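PDB 4XUR: endo-1,4-beta-xylanase C from Paenibacillus barcinonensis, which hydrolyses internal beta-1,4-xylosidic linkages in xylan, the part described here being its xylan-binding CBM22 module rather than the catalytic domain. Local coordinates for residues H77-A82 against W123-A128; Q91-S96 against T116-G121. All coordinates share one frame; numbering follows the deposited sequence.

Interaction 1. Residues H77-A82 against W123-A128; sequences HISFWA and WKKIEA
Ile-78, Phe-80 and Ala-82 each exchange two backbone hydrogen bonds with Ala-128, Ile-126 and Lys-124, the shortest being Ile-126 N to Phe-80 O at 2.7 Å. Between them, Ser-79 with Glu-127 and Trp-81 with Lys-125 form non-hydrogen-bonded pairs.

Two CH-pi contacts lie on opposite sheet faces: Lys-125 CB over the centre of the six-membered ring of Trp-81, 3.7 Å from its centroid, and Ile-126 CB over the Phe-80 ring, 4.1 Å from its centroid. With CG anti to the backbone N (chi1 -167°), the lysine chain runs past the indole until CE meets Ser-79 CB at 3.7 Å, where a small serine lets it pass. Replacing Trp-81 by an alanine would probably leave these methylenes without their flat support and His-44 without its stacking partner.

On the Trp-81 face the polar contact is His-77 NE2 donating to Glu-127 OE1 at 2.8 Å, almost straight at 175°. OE1 lies in the imidazole plane, NE2 above the carboxylate plane. Asp-129 holds ND1, fixing the ring's rotation, and two nearby acids would probably favour a protonated histidine.

On the apolar face, Ile-126 CD1 reaches Ala-82 CB at 3.8 Å. Strands 75-83 and 124-131 thus pair within one sheet of the antiparallel beta sandwich of CBM22 modules, Phe-80 and Ile-126 turned toward the other sheet and Trp-81 and Lys-125 outward.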
loop_
_atom_site.group_PDB
_atom_site.type_symbol
_atom_site.label_atom_id
_atom_site.label_comp_id
_atom_site.label_asym_id
_atom_site.label_seq_id
_atom_site.Cartn_x
_atom_site.Cartn_y
_atom_site.Cartn_z
ATOM N N HIS A 77 2.183 3.571 -14.077
ATOM C CA HIS A 77 0.833 3.292 -13.597
ATOM C C HIS A 77 0.891 2.262 -12.485
ATOM O O HIS A 77 1.482 1.209 -12.681
ATOM C CB HIS A 77 -0.060 2.787 -14.734
ATOM C CG HIS A 77 -1.518 2.808 -14.392
ATOM N ND1 HIS A 77 -2.224 3.969 -14.248
ATOM C CD2 HIS A 77 -2.402 1.795 -14.186
ATOM C CE1 HIS A 77 -3.492 3.689 -13.954
ATOM N NE2 HIS A 77 -3.621 2.380 -13.913
ATOM N N ILE A 78 0.339 2.611 -11.324
ATOM C CA ILE A 78 0.277 1.678 -10.196
ATOM C C ILE A 78 -1.148 1.262 -9.931
ATOM O O ILE A 78 -2.078 2.100 -9.854
ATOM C CB ILE A 78 0.866 2.257 -8.904
ATOM C CG1 ILE A 78 2.280 2.708 -9.137
ATOM C CG2 ILE A 78 0.787 1.222 -7.794
ATOM C CD1 ILE A 78 3.105 2.933 -7.854
ATOM N N SER A 79 -1.302 -0.011 -9.705
ATOM C CA SER A 79 -2.609 -0.584 -9.255
ATOM C C SER A 79 -2.460 -1.690 -8.248
ATOM O O SER A 79 -1.415 -2.304 -8.100
ATOM C CB SER A 79 -3.355 -1.121 -10.456
ATOM O OG SER A 79 -2.633 -2.213 -11.070
ATOM N N PHE A 80 -3.563 -1.926 -7.500
ATOM C CA PHE A 80 -3.662 -3.068 -6.578
ATOM C C PHE A 80 -5.100 -3.289 -6.189
ATOM O O PHE A 80 -5.898 -2.412 -6.345
ATOM C CB PHE A 80 -2.777 -2.919 -5.329
ATOM C CG PHE A 80 -3.196 -1.867 -4.333
ATOM C CD1 PHE A 80 -2.683 -0.563 -4.407
ATOM C CD2 PHE A 80 -4.002 -2.196 -3.224
ATOM C CE1 PHE A 80 -2.984 0.386 -3.421
ATOM C CE2 PHE A 80 -4.325 -1.255 -2.266
ATOM C CZ PHE A 80 -3.807 0.031 -2.365
ATOM N N TRP A 81 -5.378 -4.491 -5.663
ATOM C CA TRP A 81 -6.720 -4.867 -5.165
ATOM C C TRP A 81 -6.698 -4.963 -3.706
ATOM O O TRP A 81 -5.717 -5.448 -3.119
ATOM C CB TRP A 81 -7.139 -6.185 -5.772
ATOM C CG TRP A 81 -7.353 -6.098 -7.280
ATOM C CD1 TRP A 81 -6.397 -6.127 -8.233
ATOM C CD2 TRP A 81 -8.604 -6.032 -7.969
ATOM N NE1 TRP A 81 -6.941 -5.993 -9.472
ATOM C CE2 TRP A 81 -8.301 -5.914 -9.347
ATOM C CE3 TRP A 81 -9.921 -5.936 -7.560
ATOM C CZ2 TRP A 81 -9.301 -5.836 -10.318
ATOM C CZ3 TRP A 81 -10.909 -5.849 -8.536
ATOM C CH2 TRP A 81 -10.590 -5.760 -9.880
ATOM N N ALA A 82 -7.770 -4.506 -3.068
ATOM C CA ALA A 82 -7.850 -4.497 -1.604
ATOM C C ALA A 82 -9.199 -5.002 -1.175
ATOM O O ALA A 82 -10.186 -4.871 -1.947
ATOM C CB ALA A 82 -7.596 -3.106 -1.052
ATOM N N TRP A 123 -13.654 -7.388 -3.069
ATOM C CA TRP A 123 -12.393 -6.935 -3.702
ATOM C C TRP A 123 -12.600 -5.813 -4.682
ATOM O O TRP A 123 -13.532 -5.846 -5.551
ATOM C CB TRP A 123 -11.712 -8.076 -4.415
ATOM C CG TRP A 123 -11.167 -9.128 -3.486
ATOM C CD1 TRP A 123 -11.740 -10.258 -3.134
ATOM C CD2 TRP A 123 -9.877 -9.107 -2.855
ATOM N NE1 TRP A 123 -10.949 -10.976 -2.277
ATOM C CE2 TRP A 123 -9.775 -10.289 -2.084
ATOM C CE3 TRP A 123 -8.825 -8.195 -2.824
ATOM C CZ2 TRP A 123 -8.673 -10.592 -1.321
ATOM C CZ3 TRP A 123 -7.730 -8.471 -2.025
ATOM C CH2 TRP A 123 -7.621 -9.643 -1.314
ATOM N N LYS A 124 -11.750 -4.758 -4.571
ATOM C CA LYS A 124 -11.832 -3.666 -5.516
ATOM C C LYS A 124 -10.437 -3.116 -5.827
ATOM O O LYS A 124 -9.556 -3.160 -4.971
ATOM C CB LYS A 124 -12.710 -2.610 -4.919
ATOM C CG LYS A 124 -13.271 -1.617 -5.912
ATOM C CD LYS A 124 -14.490 -0.962 -5.280
ATOM C CE LYS A 124 -14.753 0.421 -5.880
ATOM N NZ LYS A 124 -15.795 1.113 -5.064
ATOM N N LYS A 125 -10.305 -2.592 -7.008
ATOM C CA LYS A 125 -9.018 -2.071 -7.524
ATOM C C LYS A 125 -8.804 -0.598 -7.109
ATOM O O LYS A 125 -9.742 0.209 -7.096
ATOM C CB LYS A 125 -8.994 -2.195 -9.022
ATOM C CG LYS A 125 -7.603 -1.982 -9.617
ATOM C CD LYS A 125 -7.660 -2.132 -11.150
ATOM C CE LYS A 125 -6.427 -2.695 -11.783
ATOM N NZ LYS A 125 -6.576 -2.690 -13.277
ATOM N N ILE A 126 -7.580 -0.287 -6.685
ATOM C CA ILE A 126 -7.126 1.094 -6.483
ATOM C C ILE A 126 -6.024 1.356 -7.530
ATOM O O ILE A 126 -5.107 0.569 -7.615
ATOM C CB ILE A 126 -6.567 1.274 -5.060
ATOM C CG1 ILE A 126 -7.664 1.088 -3.999
ATOM C CG2 ILE A 126 -5.864 2.617 -4.924
ATOM C CD1 ILE A 126 -7.954 -0.325 -3.670
ATOM N N GLU A 127 -6.145 2.420 -8.315
ATOM C CA GLU A 127 -5.152 2.675 -9.344
ATOM C C GLU A 127 -4.973 4.160 -9.654
ATOM O O GLU A 127 -5.880 4.969 -9.535
ATOM C CB GLU A 127 -5.503 1.883 -10.593
ATOM C CG GLU A 127 -6.686 2.465 -11.388
ATOM C CD GLU A 127 -6.954 1.667 -12.658
ATOM O OE1 GLU A 127 -5.983 1.127 -13.267
ATOM O OE2 GLU A 127 -8.122 1.573 -13.068
ATOM N N ALA A 128 -3.745 4.520 -10.071
ATOM C CA ALA A 128 -3.464 5.847 -10.625
ATOM C C ALA A 128 -2.144 5.849 -11.379
ATOM O O ALA A 128 -1.286 4.978 -11.175
ATOM C CB ALA A 128 -3.414 6.898 -9.532
#

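Interaction 2. Residues Q91-S96 against T116-G121; sequences QVINGS and TTLNKG
Ile-93 and Leu-118 meet diagonally on one face of a beta hairpin, formed by strands 90-101 and 109-119 in one sheet of the beta sandwich. Leu-118 pairs directly with Gln-91, yet its CD1 leans across to Ile-93, touching CB at 3.7 Å and CG1 at 3.8 Å. The leucine's CG stands beside its backbone N and anti to the carbonyl carbon (chi1 -72°), which lets this methyl swing over the neighbouring strand. Branched aliphatic chains suit the place, since this side of the hairpin turns into the sandwich. Thr-116, also on this face, is partly exposed and packs against Ile-126 of the opposing sheet.

Val-92 and Thr-117 project from the other face as a non-hydrogen-bonded pair. Only their branch ends meet, Val-92 CG2 lying 3.8 Å from Thr-117 OG1. Both residues are beta-branched, a shape that fits an extended backbone, and the threonine hydroxyl suits the more exposed strand edge. Val-92 CG1 takes another course and lies beside Thr-116 O, while Pro-149 packs against both Val-92 and Gln-91. Farther along 90-101, Ser-96 hydrogen-bonds Glu-147, which lines the xylotetraose pocket; this serine therefore belongs to the second shell and probably helps position the acid.

Four backbone hydrogen bonds join the strands, two between Gln-91 and Leu-118 and two between Ile-93 and Thr-116. The two segments are strongly twisted against each other, their N-to-C directions 132° apart, and Thr-116 N to Ile-93 O is the longest of the four at 3.3 Å. At the other pair, Leu-118 N reaches Gln-91 O at 2.9 Å from 36° above the carbonyl plane.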
loop_
_atom_site.group_PDB
_atom_site.type_symbol
_atom_site.label_atom_id
_atom_site.label_comp_id
_atom_site.label_asym_id
_atom_site.label_seq_id
_atom_site.Cartn_x
_atom_site.Cartn_y
_atom_site.Cartn_z
ATOM N N GLN A 91 -15.741 1.237 3.880
ATOM C CA GLN A 91 -14.586 1.941 4.396
ATOM C C GLN A 91 -13.685 2.381 3.173
ATOM O O GLN A 91 -13.541 1.628 2.247
ATOM C CB GLN A 91 -13.818 1.023 5.354
ATOM C CG GLN A 91 -12.466 1.544 5.871
ATOM C CD GLN A 91 -12.597 2.796 6.703
ATOM O OE1 GLN A 91 -13.310 2.786 7.711
ATOM N NE2 GLN A 91 -11.903 3.876 6.312
ATOM N N VAL A 92 -13.109 3.564 3.293
ATOM C CA VAL A 92 -12.166 4.085 2.290
ATOM C C VAL A 92 -10.811 3.431 2.528
ATOM O O VAL A 92 -10.353 3.339 3.675
ATOM C CB VAL A 92 -12.001 5.626 2.447
ATOM C CG1 VAL A 92 -10.903 6.119 1.552
ATOM C CG2 VAL A 92 -13.379 6.286 2.187
ATOM N N ILE A 93 -10.146 3.036 1.456
ATOM C CA ILE A 93 -8.709 2.647 1.563
ATOM C C ILE A 93 -7.938 3.526 0.577
ATOM O O ILE A 93 -8.399 3.773 -0.503
ATOM C CB ILE A 93 -8.500 1.157 1.246
ATOM C CG1 ILE A 93 -9.022 0.293 2.387
ATOM C CG2 ILE A 93 -7.023 0.828 1.105
ATOM C CD1 ILE A 93 -8.165 0.285 3.647
ATOM N N ASN A 94 -6.760 3.960 0.984
ATOM C CA ASN A 94 -5.976 4.882 0.172
ATOM C C ASN A 94 -4.754 4.142 -0.320
ATOM O O ASN A 94 -4.177 3.296 0.392
ATOM C CB ASN A 94 -5.514 6.080 1.054
ATOM C CG ASN A 94 -6.657 7.036 1.407
ATOM O OD1 ASN A 94 -7.789 6.885 0.924
ATOM N ND2 ASN A 94 -6.375 8.006 2.266
ATOM N N GLY A 95 -4.343 4.427 -1.545
ATOM C CA GLY A 95 -2.955 4.077 -1.964
ATOM C C GLY A 95 -2.087 5.321 -1.809
ATOM O O GLY A 95 -2.473 6.411 -2.239
ATOM N N SER A 96 -0.908 5.150 -1.194
ATOM C CA SER A 96 0.006 6.263 -0.904
ATOM C C SER A 96 1.459 5.953 -1.236
ATOM O O SER A 96 1.854 4.792 -1.411
ATOM C CB SER A 96 -0.122 6.663 0.541
ATOM O OG SER A 96 -1.416 7.082 0.866
ATOM N N THR A 116 -10.403 4.619 -2.923
ATOM C CA THR A 116 -11.696 4.079 -3.305
ATOM C C THR A 116 -12.457 3.664 -2.036
ATOM O O THR A 116 -11.837 3.396 -1.000
ATOM C CB THR A 116 -11.620 2.884 -4.271
ATOM O OG1 THR A 116 -11.191 1.705 -3.576
ATOM C CG2 THR A 116 -10.672 3.106 -5.399
ATOM N N THR A 117 -13.804 3.648 -2.136
ATOM C CA THR A 117 -14.655 3.156 -1.055
ATOM C C THR A 117 -14.959 1.652 -1.284
ATOM O O THR A 117 -15.507 1.281 -2.286
ATOM C CB THR A 117 -16.003 3.982 -0.975
ATOM O OG1 THR A 117 -15.711 5.356 -0.657
ATOM C CG2 THR A 117 -16.903 3.427 0.159
ATOM N N LEU A 118 -14.597 0.834 -0.325
ATOM C CA LEU A 118 -14.794 -0.612 -0.436
ATOM C C LEU A 118 -16.041 -0.979 0.377
ATOM O O LEU A 118 -16.259 -0.416 1.453
ATOM C CB LEU A 118 -13.624 -1.365 0.086
ATOM C CG LEU A 118 -12.373 -1.302 -0.801
ATOM C CD1 LEU A 118 -11.584 -0.080 -0.406
ATOM C CD2 LEU A 118 -11.601 -2.539 -0.657
ATOM N N ASN A 119 -16.788 -1.913 -0.139
ATOM C CA ASN A 119 -17.875 -2.584 0.627
ATOM C C ASN A 119 -17.304 -3.784 1.360
ATOM O O ASN A 119 -16.518 -4.563 0.798
ATOM C CB ASN A 119 -18.966 -3.018 -0.342
ATOM C CG ASN A 119 -19.524 -1.835 -1.156
ATOM O OD1 ASN A 119 -19.382 -1.799 -2.396
ATOM N ND2 ASN A 119 -20.089 -0.874 -0.484
ATOM N N LYS A 120 -17.705 -3.954 2.623
ATOM C CA LYS A 120 -17.305 -5.115 3.440
ATOM C C LYS A 120 -17.354 -6.397 2.606
ATOM O O LYS A 120 -18.352 -6.701 1.965
ATOM C CB LYS A 120 -18.260 -5.218 4.656
ATOM C CG LYS A 120 -17.906 -6.295 5.647
ATOM C CD LYS A 120 -18.706 -6.131 6.952
ATOM C CE LYS A 120 -18.887 -7.445 7.663
ATOM N NZ LYS A 120 -19.186 -7.198 9.106
ATOM N N GLY A 121 -16.235 -7.108 2.550
ATOM C CA GLY A 121 -16.131 -8.391 1.843
ATOM C C GLY A 121 -15.878 -8.444 0.335
ATOM O O GLY A 121 -15.659 -9.521 -0.199
#

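How the interactions relate
The two contacts belong to different sheets of the sandwich, and interaction 2 is nested within the chain loop that interaction 1 closes. Interaction 1 is the larger, burying 692 Å² against 260 Å², and combines a hydrophobic inner side with aromatic and charged groups outside; the smaller interaction 2 relies chiefly on backbone bonds and a few aliphatic touches. Their inner faces meet, Ile-126 CG1 packing 3.6 Å from Thr-116 OG1. Near the rim the chemistry turns polar: Lys-124 NZ lies 2.8 Å from Thr-117 O, a probable hydrogen bond linking the sheets. The calcium ion lies near Trp-123 of interaction 1, whereas the sheet of interaction 2 contributes to the sugar site.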